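Local coordinates for protein GH3 beta-N-acetylglucosaminidase (Paenibacillaceae, PDB 6K5J) that probably hydrolyses beta-linked N-acetylglucosamine from the non-reducing ends of oligosaccharides, as a family 3 glycoside hydrolase, at residues L20-F25 against L295-H300; I47-N52 against S81-G86; I130-A135 against G176-V181. One frame throughout, in Å; residues are numbered along the deposited sequence.

Contact 1: residues L20-F25 against L295-H300; sequences LVMAGF and LILVSH
Leu20 O takes a hydrogen bond from Ile296 N at 2.6 Å, the shortest of three that join the backbones in parallel. Met22 then grips the other strand twice: its N donates to Ile296 O at 2.9 Å, and its O accepts from Val298 N at 3.0 Å. Together the three follow the usual pattern of parallel strands. Past these bonds Gly24 CA lies 3.1 Å from Ser299 O; any side chain on Gly24 would collide with that oxygen, so glycine permits the close approach. Met22 and Leu297 lie side by side on one face, Met22 CG 3.9 Å from Leu297 CD1. A bend at chi3 (-86°) swings Met22 CE over to Leu295 CD2, 4.1 Å away. Leu295 CD1 tucks against the Leu20 carbonyl. The other face carries Val21, Ala23, Ile296 and Val298, with Ile296 CB pressed to 3.3 Å from Leu20 O. Strand 21-23 opens the TIM barrel of the N-terminal domain and strand 296-298 is its last, so their pairing closes the barrel. Val21, Ala23 and Val298 pack outward on helix 302-317 and Leu20 on helix 323-339, whereas Met22 and Leu297 turn inward to Ile47 of strand 45-47.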
loop_
_atom_site.group_PDB
_atom_site.type_symbol
_atom_site.label_atom_id
_atom_site.label_comp_id
_atom_site.label_asym_id
_atom_site.label_seq_id
_atom_site.Cartn_x
_atom_site.Cartn_y
_atom_site.Cartn_z
ATOM N N LEU A 20 6.637 -12.705 -19.064
ATOM C CA LEU A 20 6.897 -12.981 -17.657
ATOM C C LEU A 20 7.479 -11.796 -16.894
ATOM O O LEU A 20 7.780 -11.944 -15.705
ATOM C CB LEU A 20 7.851 -14.165 -17.533
ATOM C CG LEU A 20 7.526 -15.388 -18.396
ATOM C CD1 LEU A 20 8.528 -16.487 -18.124
ATOM C CD2 LEU A 20 6.116 -15.863 -18.113
ATOM N N VAL A 21 7.640 -10.635 -17.516
ATOM C CA VAL A 21 8.304 -9.507 -16.864
ATOM C C VAL A 21 7.377 -8.299 -16.853
ATOM O O VAL A 21 6.744 -7.981 -17.865
ATOM C CB VAL A 21 9.638 -9.173 -17.552
ATOM C CG1 VAL A 21 10.261 -7.917 -16.934
ATOM C CG2 VAL A 21 10.578 -10.379 -17.456
ATOM N N MET A 22 7.290 -7.636 -15.704
ATOM C CA MET A 22 6.639 -6.339 -15.583
ATOM C C MET A 22 7.695 -5.318 -15.188
ATOM O O MET A 22 8.443 -5.537 -14.225
ATOM C CB MET A 22 5.513 -6.366 -14.543
ATOM C CG MET A 22 4.879 -4.991 -14.310
ATOM S SD MET A 22 3.427 -5.113 -13.248
ATOM C CE MET A 22 2.125 -5.482 -14.441
ATOM N N ALA A 23 7.759 -4.212 -15.930
ATOM C CA ALA A 23 8.833 -3.240 -15.764
ATOM C C ALA A 23 8.262 -1.851 -15.548
ATOM O O ALA A 23 7.174 -1.525 -16.027
ATOM C CB ALA A 23 9.773 -3.209 -16.981
ATOM N N GLY A 24 9.020 -1.024 -14.827
ATOM C CA GLY A 24 8.727 0.388 -14.744
ATOM C C GLY A 24 9.638 1.189 -15.654
ATOM O O GLY A 24 10.557 0.665 -16.276
ATOM N N PHE A 25 9.353 2.488 -15.727
ATOM C CA PHE A 25 10.108 3.386 -16.581
ATOM C C PHE A 25 9.878 4.798 -16.070
ATOM O O PHE A 25 8.979 5.055 -15.261
ATOM C CB PHE A 25 9.683 3.269 -18.054
ATOM C CG PHE A 25 8.336 3.871 -18.328
ATOM C CD1 PHE A 25 7.182 3.165 -18.034
ATOM C CD2 PHE A 25 8.224 5.170 -18.823
ATOM C CE1 PHE A 25 5.936 3.728 -18.253
ATOM C CE2 PHE A 25 6.976 5.746 -19.042
ATOM C CZ PHE A 25 5.838 5.029 -18.762
ATOM N N LEU A 295 4.977 -13.877 -12.962
ATOM C CA LEU A 295 5.243 -12.507 -13.367
ATOM C C LEU A 295 6.356 -11.954 -12.491
ATOM O O LEU A 295 6.205 -11.872 -11.266
ATOM C CB LEU A 295 3.983 -11.643 -13.265
ATOM C CG LEU A 295 4.081 -10.240 -13.869
ATOM C CD1 LEU A 295 4.454 -10.281 -15.367
ATOM C CD2 LEU A 295 2.764 -9.480 -13.669
ATOM N N ILE A 296 7.455 -11.572 -13.131
ATOM C CA ILE A 296 8.669 -11.084 -12.480
ATOM C C ILE A 296 8.611 -9.563 -12.459
ATOM O O ILE A 296 8.599 -8.922 -13.516
ATOM C CB ILE A 296 9.921 -11.558 -13.241
ATOM C CG1 ILE A 296 10.000 -13.085 -13.305
ATOM C CG2 ILE A 296 11.185 -10.905 -12.687
ATOM C CD1 ILE A 296 9.660 -13.810 -12.042
ATOM N N LEU A 297 8.584 -8.972 -11.270
ATOM C CA LEU A 297 8.456 -7.526 -11.128
ATOM C C LEU A 297 9.842 -6.906 -10.952
ATOM O O LEU A 297 10.566 -7.248 -10.007
ATOM C CB LEU A 297 7.555 -7.185 -9.943
ATOM C CG LEU A 297 7.325 -5.702 -9.655
ATOM C CD1 LEU A 297 6.701 -4.988 -10.865
ATOM C CD2 LEU A 297 6.447 -5.546 -8.425
ATOM N N VAL A 298 10.215 -6.002 -11.853
ATOM C CA VAL A 298 11.489 -5.283 -11.762
ATOM C C VAL A 298 11.176 -3.810 -12.031
ATOM O O VAL A 298 11.119 -3.366 -13.180
ATOM C CB VAL A 298 12.552 -5.827 -12.720
ATOM C CG1 VAL A 298 13.919 -5.228 -12.376
ATOM C CG2 VAL A 298 12.627 -7.362 -12.633
ATOM N N SER A 299 10.979 -3.036 -10.955
ATOM C CA SER A 299 10.231 -1.775 -11.060
ATOM C C SER A 299 11.026 -0.594 -11.607
ATOM O O SER A 299 10.420 0.344 -12.143
ATOM C CB SER A 299 9.674 -1.375 -9.693
ATOM O OG SER A 299 8.747 -2.338 -9.216
ATOM N N HIS A 300 12.352 -0.566 -11.455
ATOM C CA HIS A 300 13.004 0.740 -11.567
ATOM C C HIS A 300 14.157 0.823 -12.567
ATOM O O HIS A 300 14.154 1.687 -13.453
ATOM C CB HIS A 300 13.479 1.164 -10.169
ATOM C CG HIS A 300 12.363 1.318 -9.179
ATOM N ND1 HIS A 300 11.338 2.223 -9.353
ATOM C CD2 HIS A 300 12.086 0.652 -8.031
ATOM C CE1 HIS A 300 10.489 2.125 -8.344
ATOM N NE2 HIS A 300 10.919 1.175 -7.531
#

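Contact 2: residues I47-N52 against S81-G86; sequences IYFRRN and SIDQEG. With NAG (2-acetamido-2-deoxy-beta-D-glucopyranose), chain B.
Tyr48 N donates to Ser81 O at 2.9 Å, a nearly straight bond (171° at the hydrogen) that ties the two loops together where strands 45-47 and 79-81 end. Beyond it the chains part, and the side chain of Asp83 reaches on to a sugar. Its CB stands 3.4 Å from a water held by both segments: this water donates to Tyr48 O and accepts from Asp83 N. CG is turned beside the backbone N (chi1 -61°), which lets the carboxylate reach the same water and puts CG 3.4 Å from O6 and 3.5 Å from O4 of N-acetylglucosamine. At the tip each oxygen takes one sugar hydroxyl. OD1 accepts from O4 at 2.6 Å. OD2 faces O6 at a very short 2.4 Å, takes a second hydrogen bond from the water, and forms a salt bridge with Arg91. Phe49 crosses this carboxylate obliquely, the planes 69° apart, with CE2 3.7 Å from OD2; sugar O6 sits at the edge of the ring, and the water lies over one of its faces, toward the rim. Ile47 CD1 adds an apolar contact to sugar C6 at 4.0 Å. Phe49 is steadied in turn by Asn52 OD1, which takes its N-H on an in-plane lone pair. Lys182, His183, Arg152 and Asp268 complete the grip on the sugar, and an aspartate holding O4 and O6 beyond the strand ends of a TIM barrel is characteristic of the sugar-binding subsite of family 3 glycoside hydrolases.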
loop_
_atom_site.group_PDB
_atom_site.type_symbol
_atom_site.label_atom_id
_atom_site.label_comp_id
_atom_site.label_asym_id
_atom_site.label_seq_id
_atom_site.Cartn_x
_atom_site.Cartn_y
_atom_site.Cartn_z
ATOM N N ILE A 47 4.536 -1.197 -14.700
ATOM C CA ILE A 47 4.112 -0.687 -13.398
ATOM C C ILE A 47 4.403 0.811 -13.342
ATOM O O ILE A 47 5.499 1.255 -13.710
ATOM C CB ILE A 47 4.792 -1.430 -12.228
ATOM C CG1 ILE A 47 4.380 -0.784 -10.892
ATOM C CG2 ILE A 47 6.318 -1.470 -12.401
ATOM C CD1 ILE A 47 4.684 -1.619 -9.659
ATOM N N TYR A 48 3.418 1.585 -12.883
ATOM C CA TYR A 48 3.539 3.028 -12.708
ATOM C C TYR A 48 4.012 3.373 -11.295
ATOM O O TYR A 48 3.617 2.729 -10.315
ATOM C CB TYR A 48 2.194 3.721 -12.932
ATOM C CG TYR A 48 1.680 3.810 -14.357
ATOM C CD1 TYR A 48 2.548 3.816 -15.448
ATOM C CD2 TYR A 48 0.312 3.932 -14.603
ATOM C CE1 TYR A 48 2.061 3.932 -16.755
ATOM C CE2 TYR A 48 -0.181 4.046 -15.897
ATOM C CZ TYR A 48 0.699 4.037 -16.967
ATOM O OH TYR A 48 0.210 4.158 -18.246
ATOM N N PHE A 49 4.813 4.436 -11.197
ATOM C CA PHE A 49 5.130 5.103 -9.934
ATOM C C PHE A 49 4.781 6.587 -10.046
ATOM O O PHE A 49 4.293 7.043 -11.076
ATOM C CB PHE A 49 6.595 4.858 -9.551
ATOM C CG PHE A 49 6.849 3.429 -9.155
ATOM C CD1 PHE A 49 7.105 2.468 -10.126
ATOM C CD2 PHE A 49 6.732 3.031 -7.831
ATOM C CE1 PHE A 49 7.293 1.135 -9.779
ATOM C CE2 PHE A 49 6.915 1.698 -7.468
ATOM C CZ PHE A 49 7.199 0.750 -8.446
ATOM N N ARG A 50 5.001 7.327 -8.949
ATOM C CA ARG A 50 4.661 8.753 -8.899
ATOM C C ARG A 50 5.253 9.523 -10.084
ATOM O O ARG A 50 4.629 10.455 -10.607
ATOM C CB ARG A 50 5.140 9.345 -7.561
ATOM C CG ARG A 50 4.789 10.819 -7.331
ATOM C CD ARG A 50 4.937 11.210 -5.831
ATOM N NE ARG A 50 4.119 10.351 -4.979
ATOM C CZ ARG A 50 2.857 10.603 -4.636
ATOM N NH1 ARG A 50 2.254 11.709 -5.045
ATOM N NH2 ARG A 50 2.190 9.749 -3.879
ATOM N N ARG A 51 6.455 9.135 -10.527
ATOM C CA ARG A 51 7.127 9.789 -11.651
ATOM C C ARG A 51 6.332 9.705 -12.952
ATOM O O ARG A 51 6.551 10.527 -13.849
ATOM C CB ARG A 51 8.510 9.170 -11.871
ATOM C CG ARG A 51 8.430 7.660 -12.185
ATOM C CD ARG A 51 9.797 6.965 -12.272
ATOM N NE ARG A 51 9.611 5.538 -12.561
ATOM C CZ ARG A 51 10.079 4.537 -11.817
ATOM N NH1 ARG A 51 10.808 4.779 -10.731
ATOM N NH2 ARG A 51 9.822 3.282 -12.179
ATOM N N ASN A 52 5.418 8.743 -13.080
ATOM C CA ASN A 52 4.593 8.613 -14.280
ATOM C C ASN A 52 3.240 9.290 -14.153
ATOM O O ASN A 52 2.461 9.245 -15.107
ATOM C CB ASN A 52 4.349 7.134 -14.624
ATOM C CG ASN A 52 5.616 6.308 -14.611
ATOM O OD1 ASN A 52 5.808 5.454 -13.732
ATOM N ND2 ASN A 52 6.485 6.539 -15.597
ATOM N N SER A 81 -0.032 -1.768 -14.056
ATOM C CA SER A 81 -0.280 -1.874 -12.625
ATOM C C SER A 81 0.264 -0.652 -11.885
ATOM O O SER A 81 0.842 0.259 -12.486
ATOM C CB SER A 81 0.333 -3.153 -12.056
ATOM O OG SER A 81 -0.263 -3.449 -10.786
ATOM N N ILE A 82 0.099 -0.673 -10.569
ATOM C CA ILE A 82 0.347 0.481 -9.708
ATOM C C ILE A 82 0.204 0.011 -8.268
ATOM O O ILE A 82 -0.443 -1.007 -8.007
ATOM C CB ILE A 82 -0.672 1.617 -10.053
ATOM C CG1 ILE A 82 -0.312 2.936 -9.358
ATOM C CG2 ILE A 82 -2.116 1.198 -9.686
ATOM C CD1 ILE A 82 -1.161 4.109 -9.826
ATOM N N ASP A 83 0.831 0.725 -7.325
ATOM C CA ASP A 83 0.605 0.478 -5.890
ATOM C C ASP A 83 -0.380 1.508 -5.338
ATOM O O ASP A 83 -0.015 2.421 -4.603
ATOM C CB ASP A 83 1.912 0.548 -5.104
ATOM C CG ASP A 83 2.908 -0.478 -5.535
ATOM O OD1 ASP A 83 2.537 -1.674 -5.587
ATOM O OD2 ASP A 83 4.061 -0.081 -5.811
ATOM N N GLN A 84 -1.644 1.358 -5.715
ATOM C CA GLN A 84 -2.692 2.266 -5.239
ATOM C C GLN A 84 -3.518 1.562 -4.159
ATOM O O GLN A 84 -4.667 1.160 -4.355
ATOM C CB GLN A 84 -3.544 2.750 -6.420
ATOM C CG GLN A 84 -4.406 3.968 -6.120
ATOM C CD GLN A 84 -3.648 5.291 -6.202
ATOM O OE1 GLN A 84 -2.423 5.346 -6.065
ATOM N NE2 GLN A 84 -4.385 6.369 -6.413
ATOM N N GLU A 85 -2.887 1.419 -2.979
ATOM C CA GLU A 85 -3.498 0.681 -1.875
ATOM C C GLU A 85 -4.598 1.485 -1.196
ATOM O O GLU A 85 -5.588 0.907 -0.735
ATOM C CB GLU A 85 -2.429 0.279 -0.838
ATOM C CG GLU A 85 -1.322 -0.606 -1.420
ATOM C CD GLU A 85 -0.191 -0.913 -0.444
ATOM O OE1 GLU A 85 -0.403 -0.797 0.787
ATOM O OE2 GLU A 85 0.913 -1.280 -0.919
ATOM N N GLY A 86 -4.462 2.802 -1.160
ATOM C CA GLY A 86 -5.343 3.666 -0.398
ATOM C C GLY A 86 -4.648 4.220 0.836
ATOM O O GLY A 86 -3.581 3.762 1.251
HETATM C C1 NAG B . 7.653 -3.586 -2.859
HETATM C C2 NAG B . 6.444 -3.651 -1.892
HETATM C C3 NAG B . 5.158 -4.065 -2.630
HETATM C C4 NAG B . 4.962 -3.256 -3.905
HETATM C C5 NAG B . 6.209 -3.372 -4.765
HETATM C C6 NAG B . 6.131 -2.603 -6.065
HETATM C C7 NAG B . 6.537 -4.317 0.484
HETATM C C8 NAG B . 6.868 -5.431 1.440
HETATM N N2 NAG B . 6.726 -4.586 -0.812
HETATM O O1 NAG B . 8.690 -2.932 -2.207
HETATM O O3 NAG B . 4.030 -3.890 -1.778
HETATM O O4 NAG B . 3.835 -3.739 -4.627
HETATM O O5 NAG B . 7.310 -2.831 -4.028
HETATM O O6 NAG B . 6.169 -1.199 -5.841
HETATM O O7 NAG B . 6.098 -3.235 0.869
HETATM O O HOH W 1 3.446 1.930 -7.777
#

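Contact 3: residues I130-A135 against G176-V181; sequences INMNFA and GVAATV
Thr180 meets the turn at 133-135 with two donors, OG1 bonding to Asn133 O at 3.0 Å from above the carbonyl plane of Asn133, and N to Ala135 O at 2.9 Å. With OG1 placed beside the backbone N (chi1 -50°), both donors face the same bend of chain. The hydroxyl also lies at the edge of the Phe134 ring, 3.5 Å from CD1, and Met132 CE closes on it at 3.4 Å. Thr180 CB lies in the ring plane at the same edge, and CG2 stands off that plane, 3.8 Å from Phe134 CD1. A valine in its place would take away the hydroxyl, probably leaving Asn133 O without this mate and the bend at Phe134 less firmly fixed to the strand. That bend is an inverse gamma turn centred on Phe134, closed by a weak bond from Ala135 N to Asn133 O, and it brings the Ala135 carbonyl round to Thr180. The two segments are neighbouring parallel strands of the TIM barrel, joined as a beta-alpha-beta unit through helix 158-174, which ends in a Schellman motif at Gly176. Just after it, Val177 spreads its methyls over the facing backbone: CG1 lies 3.5 Å from Met132 C, and CG2 packs on Ile130 O. Ala178 N donates to Asn131 O at 2.9 Å, and Ala178 O accepts from Asn133 N. Ala178 CB touches Met132 CG on one face of the sheet; on the other, Ala179 CB lies 3.6 Å from Ala135 O and packs on Val169 of the helix.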
loop_
_atom_site.group_PDB
_atom_site.type_symbol
_atom_site.label_atom_id
_atom_site.label_comp_id
_atom_site.label_asym_id
_atom_site.label_seq_id
_atom_site.Cartn_x
_atom_site.Cartn_y
_atom_site.Cartn_z
ATOM N N ILE A 130 -5.416 1.981 -16.329
ATOM C CA ILE A 130 -4.745 1.059 -15.415
ATOM C C ILE A 130 -5.683 -0.114 -15.148
ATOM O O ILE A 130 -6.836 0.080 -14.745
ATOM C CB ILE A 130 -4.360 1.780 -14.110
ATOM C CG1 ILE A 130 -3.351 2.889 -14.411
ATOM C CG2 ILE A 130 -3.830 0.799 -13.072
ATOM C CD1 ILE A 130 -3.307 3.992 -13.353
ATOM N N ASN A 131 -5.196 -1.333 -15.365
ATOM C CA ASN A 131 -6.053 -2.513 -15.323
ATOM C C ASN A 131 -5.601 -3.525 -14.279
ATOM O O ASN A 131 -6.140 -4.634 -14.230
ATOM C CB ASN A 131 -6.132 -3.168 -16.711
ATOM C CG ASN A 131 -4.763 -3.468 -17.297
ATOM O OD1 ASN A 131 -3.875 -3.944 -16.600
ATOM N ND2 ASN A 131 -4.591 -3.196 -18.590
ATOM N N MET A 132 -4.640 -3.163 -13.437
ATOM C CA MET A 132 -4.135 -4.033 -12.388
ATOM C C MET A 132 -3.720 -3.153 -11.217
ATOM O O MET A 132 -3.278 -2.016 -11.404
ATOM C CB MET A 132 -2.951 -4.882 -12.885
ATOM C CG MET A 132 -2.488 -5.978 -11.918
ATOM S SD MET A 132 -1.213 -7.010 -12.703
ATOM C CE MET A 132 -1.270 -8.474 -11.664
ATOM N N ASN A 133 -3.893 -3.675 -10.005
ATOM C CA ASN A 133 -3.502 -2.946 -8.801
ATOM C C ASN A 133 -2.770 -3.919 -7.899
ATOM O O ASN A 133 -3.218 -5.055 -7.719
ATOM C CB ASN A 133 -4.730 -2.346 -8.076
ATOM C CG ASN A 133 -4.361 -1.292 -7.022
ATOM O OD1 ASN A 133 -3.220 -0.848 -6.937
ATOM N ND2 ASN A 133 -5.356 -0.872 -6.235
ATOM N N PHE A 134 -1.642 -3.491 -7.345
ATOM C CA PHE A 134 -0.957 -4.328 -6.366
ATOM C C PHE A 134 -1.568 -4.061 -4.992
ATOM O O PHE A 134 -0.989 -3.422 -4.112
ATOM C CB PHE A 134 0.545 -4.097 -6.420
ATOM C CG PHE A 134 1.182 -4.666 -7.656
ATOM C CD1 PHE A 134 0.635 -5.792 -8.263
ATOM C CD2 PHE A 134 2.304 -4.094 -8.212
ATOM C CE1 PHE A 134 1.208 -6.346 -9.399
ATOM C CE2 PHE A 134 2.884 -4.640 -9.359
ATOM C CZ PHE A 134 2.325 -5.769 -9.946
ATOM N N ALA A 135 -2.779 -4.582 -4.841
ATOM C CA ALA A 135 -3.620 -4.388 -3.670
ATOM C C ALA A 135 -4.771 -5.383 -3.759
ATOM O O ALA A 135 -5.122 -5.815 -4.861
ATOM C CB ALA A 135 -4.151 -2.945 -3.598
ATOM N N GLY A 176 -13.140 -3.685 -13.050
ATOM C CA GLY A 176 -12.285 -4.018 -14.165
ATOM C C GLY A 176 -10.799 -3.921 -13.887
ATOM O O GLY A 176 -10.013 -3.816 -14.830
ATOM N N VAL A 177 -10.383 -3.957 -12.624
ATOM C CA VAL A 177 -8.967 -3.896 -12.264
ATOM C C VAL A 177 -8.600 -5.205 -11.578
ATOM O O VAL A 177 -9.226 -5.587 -10.581
ATOM C CB VAL A 177 -8.662 -2.693 -11.355
ATOM C CG1 VAL A 177 -7.219 -2.746 -10.863
ATOM C CG2 VAL A 177 -8.941 -1.391 -12.096
ATOM N N ALA A 178 -7.599 -5.900 -12.119
ATOM C CA ALA A 178 -7.121 -7.122 -11.487
ATOM C C ALA A 178 -6.574 -6.818 -10.100
ATOM O O ALA A 178 -5.710 -5.954 -9.943
ATOM C CB ALA A 178 -6.034 -7.767 -12.347
ATOM N N ALA A 179 -7.087 -7.515 -9.093
ATOM C CA ALA A 179 -6.561 -7.388 -7.742
ATOM C C ALA A 179 -5.378 -8.325 -7.547
ATOM O O ALA A 179 -5.326 -9.422 -8.110
ATOM C CB ALA A 179 -7.641 -7.702 -6.703
ATOM N N THR A 180 -4.428 -7.886 -6.719
ATOM C CA THR A 180 -3.227 -8.658 -6.400
ATOM C C THR A 180 -3.097 -8.689 -4.883
ATOM O O THR A 180 -2.575 -7.739 -4.288
ATOM C CB THR A 180 -1.967 -8.053 -7.026
ATOM O OG1 THR A 180 -2.175 -7.797 -8.413
ATOM C CG2 THR A 180 -0.759 -9.017 -6.864
ATOM N N VAL A 181 -3.552 -9.771 -4.247
ATOM C CA VAL A 181 -3.411 -9.850 -2.796
ATOM C C VAL A 181 -1.948 -10.092 -2.442
ATOM O O VAL A 181 -1.239 -10.836 -3.133
ATOM C CB VAL A 181 -4.345 -10.926 -2.212
ATOM C CG1 VAL A 181 -5.790 -10.470 -2.382
ATOM C CG2 VAL A 181 -4.123 -12.292 -2.876
#

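Overall arrangement
Contact 1 joins the first and last barrel strands, and contacts 2 and 3 follow one another along the chain between them. Phe134 of contact 3 ties the set together: its N donates a hydrogen bond to Ile82 O of contact 2 at 2.8 Å, its CZ lies 3.5 Å from Met22 SD of contact 1, and its ring also touches N-acetylglucosamine. Contacts 1 and 2 meet directly, Arg51 NE hydrogen-bonding to Phe25 O at 2.8 Å and Ser299 CB packing on Phe49 CE1. The centres of contacts 2 and 3 lie about 11 Å apart. Leu297, Ile47, Phe49, Asp83 and Phe134 gather from all three around one sugar, in what is probably the substrate site at the C-terminal strand ends.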